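Local coordinates for Ets DNA-binding protein pokkuri (Drosophila melanogaster, PDB 1SV0) that represses transcription as an Ets-family DNA-binding factor, holding back photoreceptor development in opposition to RAS signalling, at residues A[11-16]-A[70-75]; A[16-21]-A[44-49]; A[29-34]-A[63-68]. The protein carries 1 engineered substitution. One frame throughout, in Å; residues are numbered along the deposited sequence.

Contact 1 (A[11-16]-A[70-75])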
loop_
_atom_site.group_PDB
_atom_site.type_symbol
_atom_site.label_atom_id
_atom_site.label_comp_id
_atom_site.label_asym_id
_atom_site.label_seq_id
_atom_site.Cartn_x
_atom_site.Cartn_y
_atom_site.Cartn_z
ATOM N N ARG A 11 17.185 5.900 9.073
ATOM C CA ARG A 11 18.578 5.686 8.712
ATOM C C ARG A 11 19.408 5.209 9.898
ATOM O O ARG A 11 20.523 4.721 9.723
ATOM C CB ARG A 11 19.171 6.973 8.138
ATOM C CG ARG A 11 18.668 7.303 6.743
ATOM C CD ARG A 11 19.171 8.660 6.285
ATOM N NE ARG A 11 18.377 9.754 6.837
ATOM C CZ ARG A 11 18.885 10.783 7.506
ATOM N NH1 ARG A 11 20.194 10.859 7.713
ATOM N NH2 ARG A 11 18.086 11.745 7.954
ATOM N N LEU A 12 18.862 5.337 11.103
ATOM C CA LEU A 12 19.573 4.912 12.304
ATOM C C LEU A 12 19.065 3.570 12.837
ATOM O O LEU A 12 19.532 3.088 13.866
ATOM C CB LEU A 12 19.443 5.979 13.393
ATOM C CG LEU A 12 19.915 7.386 13.011
ATOM C CD1 LEU A 12 19.771 8.315 14.201
ATOM C CD2 LEU A 12 21.364 7.343 12.549
ATOM N N TRP A 13 18.119 2.961 12.133
ATOM C CA TRP A 13 17.565 1.686 12.577
ATOM C C TRP A 13 18.548 0.531 12.573
ATOM O O TRP A 13 19.395 0.420 11.690
ATOM C CB TRP A 13 16.356 1.285 11.718
ATOM C CG TRP A 13 15.153 2.138 11.926
ATOM C CD1 TRP A 13 14.945 3.031 12.940
ATOM C CD2 TRP A 13 13.963 2.153 11.128
ATOM N NE1 TRP A 13 13.699 3.601 12.822
ATOM C CE2 TRP A 13 13.075 3.077 11.720
ATOM C CE3 TRP A 13 13.561 1.473 9.969
ATOM C CZ2 TRP A 13 11.805 3.338 11.195
ATOM C CZ3 TRP A 13 12.292 1.737 9.443
ATOM C CH2 TRP A 13 11.434 2.660 10.060
ATOM N N SER A 14 18.420 -0.333 13.573
ATOM C CA SER A 14 19.253 -1.526 13.675
ATOM C C SER A 14 18.582 -2.543 12.749
ATOM O O SER A 14 17.531 -2.250 12.176
ATOM C CB SER A 14 19.231 -2.056 15.110
ATOM O OG SER A 14 17.917 -2.469 15.469
ATOM N N ARG A 15 19.170 -3.727 12.599
ATOM C CA ARG A 15 18.558 -4.747 11.751
ATOM C C ARG A 15 17.207 -5.163 12.335
ATOM O O ARG A 15 16.230 -5.339 11.598
ATOM C CB ARG A 15 19.448 -5.990 11.635
ATOM C CG ARG A 15 20.598 -5.852 10.649
ATOM C CD ARG A 15 21.281 -7.195 10.417
ATOM N NE ARG A 15 22.221 -7.150 9.296
ATOM C CZ ARG A 15 22.839 -8.217 8.795
ATOM N NH1 ARG A 15 22.623 -9.420 9.315
ATOM N NH2 ARG A 15 23.667 -8.084 7.764
ATOM N N GLU A 16 17.150 -5.323 13.655
ATOM C CA GLU A 16 15.902 -5.725 14.277
ATOM C C GLU A 16 14.853 -4.622 14.190
ATOM O O GLU A 16 13.662 -4.917 14.125
ATOM C CB GLU A 16 16.116 -6.145 15.733
ATOM C CG GLU A 16 14.833 -6.681 16.396
ATOM C CD GLU A 16 14.065 -7.681 15.515
ATOM O OE1 GLU A 16 14.653 -8.722 15.131
ATOM O OE2 GLU A 16 12.871 -7.428 15.211
ATOM N N GLN A 70 10.510 6.490 2.738
ATOM C CA GLN A 70 11.017 7.801 2.326
ATOM C C GLN A 70 10.299 8.897 3.125
ATOM O O GLN A 70 10.916 9.866 3.572
ATOM C CB GLN A 70 10.771 8.025 0.831
ATOM C CG GLN A 70 11.895 7.626 -0.138
ATOM C CD GLN A 70 12.998 6.770 0.468
ATOM O OE1 GLN A 70 14.031 7.283 0.893
ATOM N NE2 GLN A 70 12.780 5.457 0.503
ATOM N N MET A 71 8.992 8.740 3.305
ATOM C CA MET A 71 8.215 9.724 4.055
ATOM C C MET A 71 8.644 9.817 5.511
ATOM O O MET A 71 8.681 10.909 6.076
ATOM C CB MET A 71 6.726 9.409 3.973
ATOM C CG MET A 71 6.137 9.709 2.611
ATOM S SD MET A 71 6.625 11.368 2.093
ATOM C CE MET A 71 5.392 12.374 2.970
ATOM N N LEU A 72 8.969 8.676 6.115
ATOM C CA LEU A 72 9.413 8.654 7.503
ATOM C C LEU A 72 10.714 9.436 7.647
ATOM O O LEU A 72 10.948 10.085 8.670
ATOM C CB LEU A 72 9.613 7.211 7.980
ATOM C CG LEU A 72 8.376 6.455 8.501
ATOM C CD1 LEU A 72 7.167 6.750 7.639
ATOM C CD2 LEU A 72 8.663 4.962 8.529
ATOM N N ILE A 73 11.563 9.368 6.625
ATOM C CA ILE A 73 12.831 10.093 6.650
ATOM C C ILE A 73 12.545 11.588 6.569
ATOM O O ILE A 73 13.018 12.363 7.400
ATOM C CB ILE A 73 13.739 9.686 5.481
ATOM C CG1 ILE A 73 13.989 8.175 5.527
ATOM C CG2 ILE A 73 15.065 10.436 5.573
ATOM C CD1 ILE A 73 14.800 7.636 4.357
ATOM N N ILE A 74 11.763 11.988 5.570
ATOM C CA ILE A 74 11.388 13.393 5.404
ATOM C C ILE A 74 10.909 13.877 6.768
ATOM O O ILE A 74 11.360 14.900 7.278
ATOM C CB ILE A 74 10.205 13.558 4.414
ATOM C CG1 ILE A 74 10.534 12.910 3.065
ATOM C CG2 ILE A 74 9.875 15.025 4.244
ATOM C CD1 ILE A 74 11.695 13.525 2.342
ATOM N N GLU A 75 9.999 13.103 7.352
ATOM C CA GLU A 75 9.407 13.405 8.649
ATOM C C GLU A 75 10.388 13.539 9.799
ATOM O O GLU A 75 10.229 14.421 10.640
ATOM C CB GLU A 75 8.364 12.345 9.003
ATOM C CG GLU A 75 6.966 12.901 9.110
ATOM C CD GLU A 75 6.639 13.825 7.955
ATOM O OE1 GLU A 75 6.749 13.382 6.788
ATOM O OE2 GLU A 75 6.277 14.993 8.212
#
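Arg11 and Ile73 meet through the head group of the arginine, and the way in is best followed from the start of that side chain. Arg11 CB stands well clear of the helix, 6.0 Å from Ile73 CG2. CG, placed opposite the carbonyl carbon (chi1 -73°), lies on Cys47. Arg11 CD has come to 4.5 Å from Ile73 CG2, and here the chain bends (chi3 -81°) to bring the head group over to the helix. Arg11 NE makes the closest approach, 3.6 Å to Ile73 CG2, with the methyl lying at the edge of the guanidinium and near its plane. Arg11 NH2 follows at 4.1 Å from Ile73 CG2, and the same nitrogen forms a salt bridge with Asp9 OD1. The side chains of Ile73 and Arg11 cross at roughly a right angle.

All this belongs to the SAM (Pointed) domain of the repressor, a compact all-helical bundle. Residues 11-16, a 3-10 turn and short link leading into helix 15-28, lie against the C-terminal half of helix 62-77.

Deeper in, Trp13 gives the second touch. Trp13 CH2, at the far corner of the benzo ring, comes 3.9 Å from Leu72 CD2; the methyl approaches obliquely, and the two side chains cross near a right angle. The rotation of the indole is fixed from its other end, where NE1 hydrogen-bonds to Pro7 O. Phe21 meets the indole with the ring planes at about 45° and also touches Leu72, which in turn reaches Pro10.

Contact 2 (A[16-21]-A[44-49]). Engineered in segment 44-49: Arg45 (natural residue Ala).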
loop_
_atom_site.group_PDB
_atom_site.type_symbol
_atom_site.label_atom_id
_atom_site.label_comp_id
_atom_site.label_asym_id
_atom_site.label_seq_id
_atom_site.Cartn_x
_atom_site.Cartn_y
_atom_site.Cartn_z
ATOM N N GLU A 16 17.150 -5.323 13.655
ATOM C CA GLU A 16 15.902 -5.725 14.277
ATOM C C GLU A 16 14.853 -4.622 14.190
ATOM O O GLU A 16 13.662 -4.917 14.125
ATOM C CB GLU A 16 16.116 -6.145 15.733
ATOM C CG GLU A 16 14.833 -6.681 16.396
ATOM C CD GLU A 16 14.065 -7.681 15.515
ATOM O OE1 GLU A 16 14.653 -8.722 15.131
ATOM O OE2 GLU A 16 12.871 -7.428 15.211
ATOM N N ASP A 17 15.284 -3.361 14.182
ATOM C CA ASP A 17 14.339 -2.244 14.058
ATOM C C ASP A 17 13.709 -2.360 12.673
ATOM O O ASP A 17 12.506 -2.170 12.507
ATOM C CB ASP A 17 15.035 -0.878 14.144
ATOM C CG ASP A 17 15.563 -0.557 15.537
ATOM O OD1 ASP A 17 14.906 -0.933 16.532
ATOM O OD2 ASP A 17 16.629 0.098 15.630
ATOM N N VAL A 18 14.545 -2.668 11.683
ATOM C CA VAL A 18 14.092 -2.813 10.308
ATOM C C VAL A 18 13.037 -3.914 10.197
ATOM O O VAL A 18 12.042 -3.756 9.490
ATOM C CB VAL A 18 15.286 -3.126 9.354
ATOM C CG1 VAL A 18 14.785 -3.644 8.012
ATOM C CG2 VAL A 18 16.109 -1.860 9.132
ATOM N N LEU A 19 13.235 -5.020 10.904
ATOM C CA LEU A 19 12.270 -6.111 10.832
ATOM C C LEU A 19 10.944 -5.729 11.484
ATOM O O LEU A 19 9.883 -6.097 10.988
ATOM C CB LEU A 19 12.830 -7.377 11.483
ATOM C CG LEU A 19 14.098 -7.952 10.834
ATOM C CD1 LEU A 19 14.501 -9.230 11.563
ATOM C CD2 LEU A 19 13.859 -8.241 9.363
ATOM N N VAL A 20 11.013 -5.014 12.604
ATOM C CA VAL A 20 9.811 -4.576 13.315
ATOM C C VAL A 20 8.985 -3.707 12.376
ATOM O O VAL A 20 7.778 -3.897 12.236
ATOM C CB VAL A 20 10.175 -3.766 14.580
ATOM C CG1 VAL A 20 8.969 -2.971 15.072
ATOM C CG2 VAL A 20 10.661 -4.715 15.671
ATOM N N PHE A 21 9.656 -2.764 11.724
ATOM C CA PHE A 21 9.009 -1.867 10.774
ATOM C C PHE A 21 8.295 -2.653 9.679
ATOM O O PHE A 21 7.130 -2.394 9.378
ATOM C CB PHE A 21 10.034 -0.948 10.118
ATOM C CG PHE A 21 9.491 -0.192 8.949
ATOM C CD1 PHE A 21 8.552 0.815 9.138
ATOM C CD2 PHE A 21 9.905 -0.492 7.652
ATOM C CE1 PHE A 21 8.026 1.514 8.050
ATOM C CE2 PHE A 21 9.383 0.201 6.558
ATOM C CZ PHE A 21 8.447 1.208 6.759
ATOM N N LYS A 44 20.319 2.064 7.599
ATOM C CA LYS A 44 21.128 2.778 6.618
ATOM C C LYS A 44 20.948 2.201 5.221
ATOM O O LYS A 44 20.708 2.935 4.266
ATOM C CB LYS A 44 22.606 2.714 7.013
ATOM C CG LYS A 44 23.531 3.591 6.177
ATOM C CD LYS A 44 24.939 3.599 6.777
ATOM C CE LYS A 44 25.850 4.604 6.086
ATOM N NZ LYS A 44 27.158 4.758 6.807
ATOM N N ARG A 45 21.057 0.882 5.104
ATOM C CA ARG A 45 20.924 0.240 3.804
ATOM C C ARG A 45 19.470 0.156 3.340
ATOM O O ARG A 45 19.187 0.313 2.150
ATOM C CB ARG A 45 21.543 -1.162 3.836
ATOM C CG ARG A 45 21.681 -1.792 2.467
ATOM C CD ARG A 45 22.001 -3.278 2.564
ATOM N NE ARG A 45 21.780 -3.949 1.285
ATOM C CZ ARG A 45 21.650 -5.263 1.141
ATOM N NH1 ARG A 45 21.719 -6.061 2.201
ATOM N NH2 ARG A 45 21.441 -5.780 -0.063
ATOM N N LEU A 46 18.546 -0.091 4.267
ATOM C CA LEU A 46 17.137 -0.168 3.888
ATOM C C LEU A 46 16.771 1.128 3.178
ATOM O O LEU A 46 16.125 1.118 2.130
ATOM C CB LEU A 46 16.228 -0.324 5.118
ATOM C CG LEU A 46 14.722 -0.450 4.803
ATOM C CD1 LEU A 46 14.455 -1.807 4.169
ATOM C CD2 LEU A 46 13.891 -0.294 6.068
ATOM N N CYS A 47 17.209 2.245 3.749
ATOM C CA CYS A 47 16.898 3.552 3.193
ATOM C C CYS A 47 17.571 3.863 1.861
ATOM O O CYS A 47 17.243 4.856 1.225
ATOM C CB CYS A 47 17.228 4.643 4.217
ATOM S SG CYS A 47 16.156 4.611 5.669
ATOM N N LEU A 48 18.506 3.015 1.443
ATOM C CA LEU A 48 19.200 3.224 0.179
ATOM C C LEU A 48 18.586 2.400 -0.944
ATOM O O LEU A 48 18.929 2.583 -2.111
ATOM C CB LEU A 48 20.695 2.899 0.322
ATOM C CG LEU A 48 21.578 4.078 0.761
ATOM C CD1 LEU A 48 20.977 4.739 1.980
ATOM C CD2 LEU A 48 22.999 3.604 1.051
ATOM N N LEU A 49 17.673 1.495 -0.598
ATOM C CA LEU A 49 17.023 0.676 -1.616
ATOM C C LEU A 49 16.196 1.564 -2.531
ATOM O O LEU A 49 15.458 2.428 -2.063
ATOM C CB LEU A 49 16.111 -0.378 -0.979
ATOM C CG LEU A 49 16.781 -1.509 -0.196
ATOM C CD1 LEU A 49 15.720 -2.508 0.254
ATOM C CD2 LEU A 49 17.827 -2.195 -1.071
#
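The carbonyl oxygen of Arg45, one residue before the Leu46 that packs on Val18 and Phe21, takes two backbone N-H groups. Leu48 N binds Arg45 O at 2.9 Å, and Leu49 N adds a weak bond to Arg45 O at 3.4 Å. Leu49 N also reaches Leu46 O at 3.2 Å, closing a type I turn from Leu46 to Leu49. The chain is thus curled tightly just behind Leu46. Arg45 itself is an engineered residue (alanine in the natural protein), and its side chain extends past the contact without touching 16-21.

Across the gap the touch is wholly apolar and rests on one methyl. Leu46 CG stands opposite its own backbone N (chi1 -178°), which sends it toward helix 15-28, and chi2 (71°) then sets the two branches, CD2 making the touch. Leu46 CD2 is met by both branches of Val18, CG1 at 4.0 Å and CG2 at 4.1 Å, and these near-equal distances put the methyl against the fork of the valine. The two side chains slide past each other in opposite directions. One helical turn on, Phe21 CD2 approaches Leu46 CD2 at 4.3 Å, the methyl lying oblique to the ring.

All three residues are buried. Leu46 is held from other sides by Leu69 of helix 62-77 and Phe54 of helix 51-57, while Phe21 also lies on Leu2. At the start of helix 15-28, Asp17 OD2 accepts the N-H of Ser14 and Ser14 OG caps Asp17 N, a capping box that fixes the first turn ahead of Val18. Such a short helix, presenting a leucine to its longer neighbours at the centre of the bundle, is part of the hydrophobic core of this helical SAM (Pointed) domain.

Contact 3 (A[29-34]-A[63-68])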
loop_
_atom_site.group_PDB
_atom_site.type_symbol
_atom_site.label_atom_id
_atom_site.label_comp_id
_atom_site.label_asym_id
_atom_site.label_seq_id
_atom_site.Cartn_x
_atom_site.Cartn_y
_atom_site.Cartn_z
ATOM N N PHE A 29 -0.871 -2.673 6.402
ATOM C CA PHE A 29 -1.327 -2.564 5.027
ATOM C C PHE A 29 -1.936 -3.858 4.488
ATOM O O PHE A 29 -2.335 -3.913 3.338
ATOM C CB PHE A 29 -0.157 -2.104 4.154
ATOM C CG PHE A 29 0.361 -0.746 4.524
ATOM C CD1 PHE A 29 1.718 -0.533 4.724
ATOM C CD2 PHE A 29 -0.516 0.323 4.692
ATOM C CE1 PHE A 29 2.195 0.718 5.081
ATOM C CE2 PHE A 29 -0.047 1.581 5.050
ATOM C CZ PHE A 29 1.311 1.780 5.248
ATOM N N ASP A 30 -2.009 -4.887 5.329
ATOM C CA ASP A 30 -2.585 -6.177 4.936
ATOM C C ASP A 30 -1.848 -6.730 3.713
ATOM O O ASP A 30 -2.468 -7.131 2.722
ATOM C CB ASP A 30 -4.082 -6.012 4.616
ATOM C CG ASP A 30 -4.869 -7.320 4.740
ATOM O OD1 ASP A 30 -4.246 -8.389 4.895
ATOM O OD2 ASP A 30 -6.121 -7.276 4.680
ATOM N N LEU A 31 -0.522 -6.743 3.791
ATOM C CA LEU A 31 0.312 -7.247 2.701
ATOM C C LEU A 31 0.481 -8.763 2.782
ATOM O O LEU A 31 0.293 -9.364 3.836
ATOM C CB LEU A 31 1.689 -6.596 2.760
ATOM C CG LEU A 31 1.718 -5.067 2.797
ATOM C CD1 LEU A 31 3.168 -4.615 2.869
ATOM C CD2 LEU A 31 1.024 -4.485 1.568
ATOM N N PRO A 32 0.840 -9.406 1.662
ATOM C CA PRO A 32 1.012 -10.860 1.730
ATOM C C PRO A 32 2.313 -11.167 2.471
ATOM O O PRO A 32 3.149 -10.284 2.655
ATOM C CB PRO A 32 1.052 -11.265 0.259
ATOM C CG PRO A 32 1.761 -10.100 -0.372
ATOM C CD PRO A 32 1.116 -8.898 0.306
ATOM N N LYS A 33 2.473 -12.412 2.907
ATOM C CA LYS A 33 3.671 -12.817 3.635
ATOM C C LYS A 33 4.918 -12.250 2.977
ATOM O O LYS A 33 5.120 -12.397 1.776
ATOM C CB LYS A 33 3.754 -14.343 3.690
ATOM C CG LYS A 33 2.512 -14.999 4.292
ATOM C CD LYS A 33 2.660 -16.512 4.406
ATOM C CE LYS A 33 1.411 -17.145 5.012
ATOM N NZ LYS A 33 1.519 -18.632 5.090
ATOM N N LEU A 34 5.753 -11.592 3.768
ATOM C CA LEU A 34 6.983 -11.000 3.254
ATOM C C LEU A 34 8.141 -11.980 3.465
ATOM O O LEU A 34 8.151 -12.722 4.444
ATOM C CB LEU A 34 7.250 -9.692 4.001
ATOM C CG LEU A 34 8.041 -8.564 3.343
ATOM C CD1 LEU A 34 7.382 -8.157 2.037
ATOM C CD2 LEU A 34 8.095 -7.377 4.294
ATOM N N ASP A 63 6.583 -0.557 -3.926
ATOM C CA ASP A 63 6.590 0.887 -4.114
ATOM C C ASP A 63 5.917 1.613 -2.958
ATOM O O ASP A 63 6.360 2.689 -2.561
ATOM C CB ASP A 63 5.947 1.281 -5.455
ATOM C CG ASP A 63 4.541 0.710 -5.645
ATOM O OD1 ASP A 63 3.955 0.978 -6.715
ATOM O OD2 ASP A 63 4.018 0.003 -4.754
ATOM N N VAL A 64 4.858 1.023 -2.410
ATOM C CA VAL A 64 4.176 1.621 -1.267
ATOM C C VAL A 64 5.143 1.656 -0.077
ATOM O O VAL A 64 5.335 2.699 0.546
ATOM C CB VAL A 64 2.929 0.806 -0.852
ATOM C CG1 VAL A 64 2.364 1.350 0.463
ATOM C CG2 VAL A 64 1.879 0.874 -1.950
ATOM N N LEU A 65 5.750 0.513 0.229
ATOM C CA LEU A 65 6.696 0.425 1.347
ATOM C C LEU A 65 7.816 1.440 1.194
ATOM O O LEU A 65 8.191 2.116 2.151
ATOM C CB LEU A 65 7.310 -0.977 1.433
ATOM C CG LEU A 65 6.358 -2.122 1.762
ATOM C CD1 LEU A 65 7.133 -3.436 1.760
ATOM C CD2 LEU A 65 5.709 -1.873 3.130
ATOM N N HIS A 66 8.359 1.533 -0.013
ATOM C CA HIS A 66 9.436 2.474 -0.286
ATOM C C HIS A 66 8.979 3.895 0.018
ATOM O O HIS A 66 9.657 4.639 0.725
ATOM C CB HIS A 66 9.871 2.363 -1.751
ATOM C CG HIS A 66 10.892 3.377 -2.162
ATOM N ND1 HIS A 66 10.555 4.573 -2.755
ATOM C CD2 HIS A 66 12.243 3.362 -2.084
ATOM C CE1 HIS A 66 11.655 5.252 -3.030
ATOM N NE2 HIS A 66 12.694 4.539 -2.632
ATOM N N ASN A 67 7.819 4.269 -0.505
ATOM C CA ASN A 67 7.323 5.614 -0.266
ATOM C C ASN A 67 7.084 5.893 1.206
ATOM O O ASN A 67 7.394 6.983 1.691
ATOM C CB ASN A 67 6.063 5.870 -1.088
ATOM C CG ASN A 67 6.363 5.947 -2.567
ATOM O OD1 ASN A 67 7.429 6.422 -2.958
ATOM N ND2 ASN A 67 5.432 5.490 -3.399
ATOM N N VAL A 68 6.556 4.912 1.929
ATOM C CA VAL A 68 6.323 5.111 3.352
ATOM C C VAL A 68 7.654 5.380 4.044
ATOM O O VAL A 68 7.773 6.310 4.847
ATOM C CB VAL A 68 5.674 3.880 4.004
ATOM C CG1 VAL A 68 5.688 4.035 5.518
ATOM C CG2 VAL A 68 4.246 3.731 3.510
#
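Leu31 and Leu65 reach toward each other and meet tip to tip, with Leu31 CD1 coming 3.7 Å from Leu65 CD2. On the loop side the touching methyl continues the extended chain of Leu31 (chi2 179°). Leu65 leaves helix 62-77 at a slant to the loop, and it is the outer part of its side chain, through the CD2 branch, that makes the contact; Leu65 CG itself is still 4.2 Å from Leu31 CD1.

Phe29 and Val68 are oriented otherwise. They slide past one another in opposite directions, and the far end of the phenyl ring rides along one valine methyl. Phe29 CZ is 3.9 Å from Val68 CG2 and Phe29 CE1 is 4.0 Å from the same methyl, which lies oblique to the ring. Val68 CG2 stands opposite the carbonyl carbon, leaving CG1 to its other side, where the valine lies on Phe21.

Between Phe29 and Leu31, Asp30 has a positive phi (57°) and forms a Schellman motif that ends helix 15-28. With the helix ended there, Phe29 and Leu31, either side of Asp30 in sequence, both direct their CB atoms toward helix 62-77, the long C-terminal helix of the SAM bundle. Cys25 and Phe54 lie beside Leu65 and extend the apolar layer.

The neighbourhood is also where the partner SAM protein Mae binds. Asp63 OD1 forms a salt bridge with Arg60 of the Mae chain, Asp30 OD2 takes a hydrogen bond from the backbone N of Arg16 of that chain, and Leu31 packs on its Pro43.

Overall arrangement
The three contacts lie in one SAM domain. Contacts 1 and 2 are neighbours, centres about 7 Å apart; both use helix 15-28, and they touch where Ile73 CD1 comes 3.6 Å from Cys47 SG. Contact 3 lies on the other side of the chain's centre from contact 1, about 15 Å between centres, yet both draw on helix 62-77, which thus spans the domain. Along the chain, contacts 2 and 3 are nested inside the loop closed by contact 1 and cross each other, so contact 1 joins the segment near the N-terminus to the last helix, with the other two inside that loop. Of the three, contact 3 is the one that the Mae chain reaches.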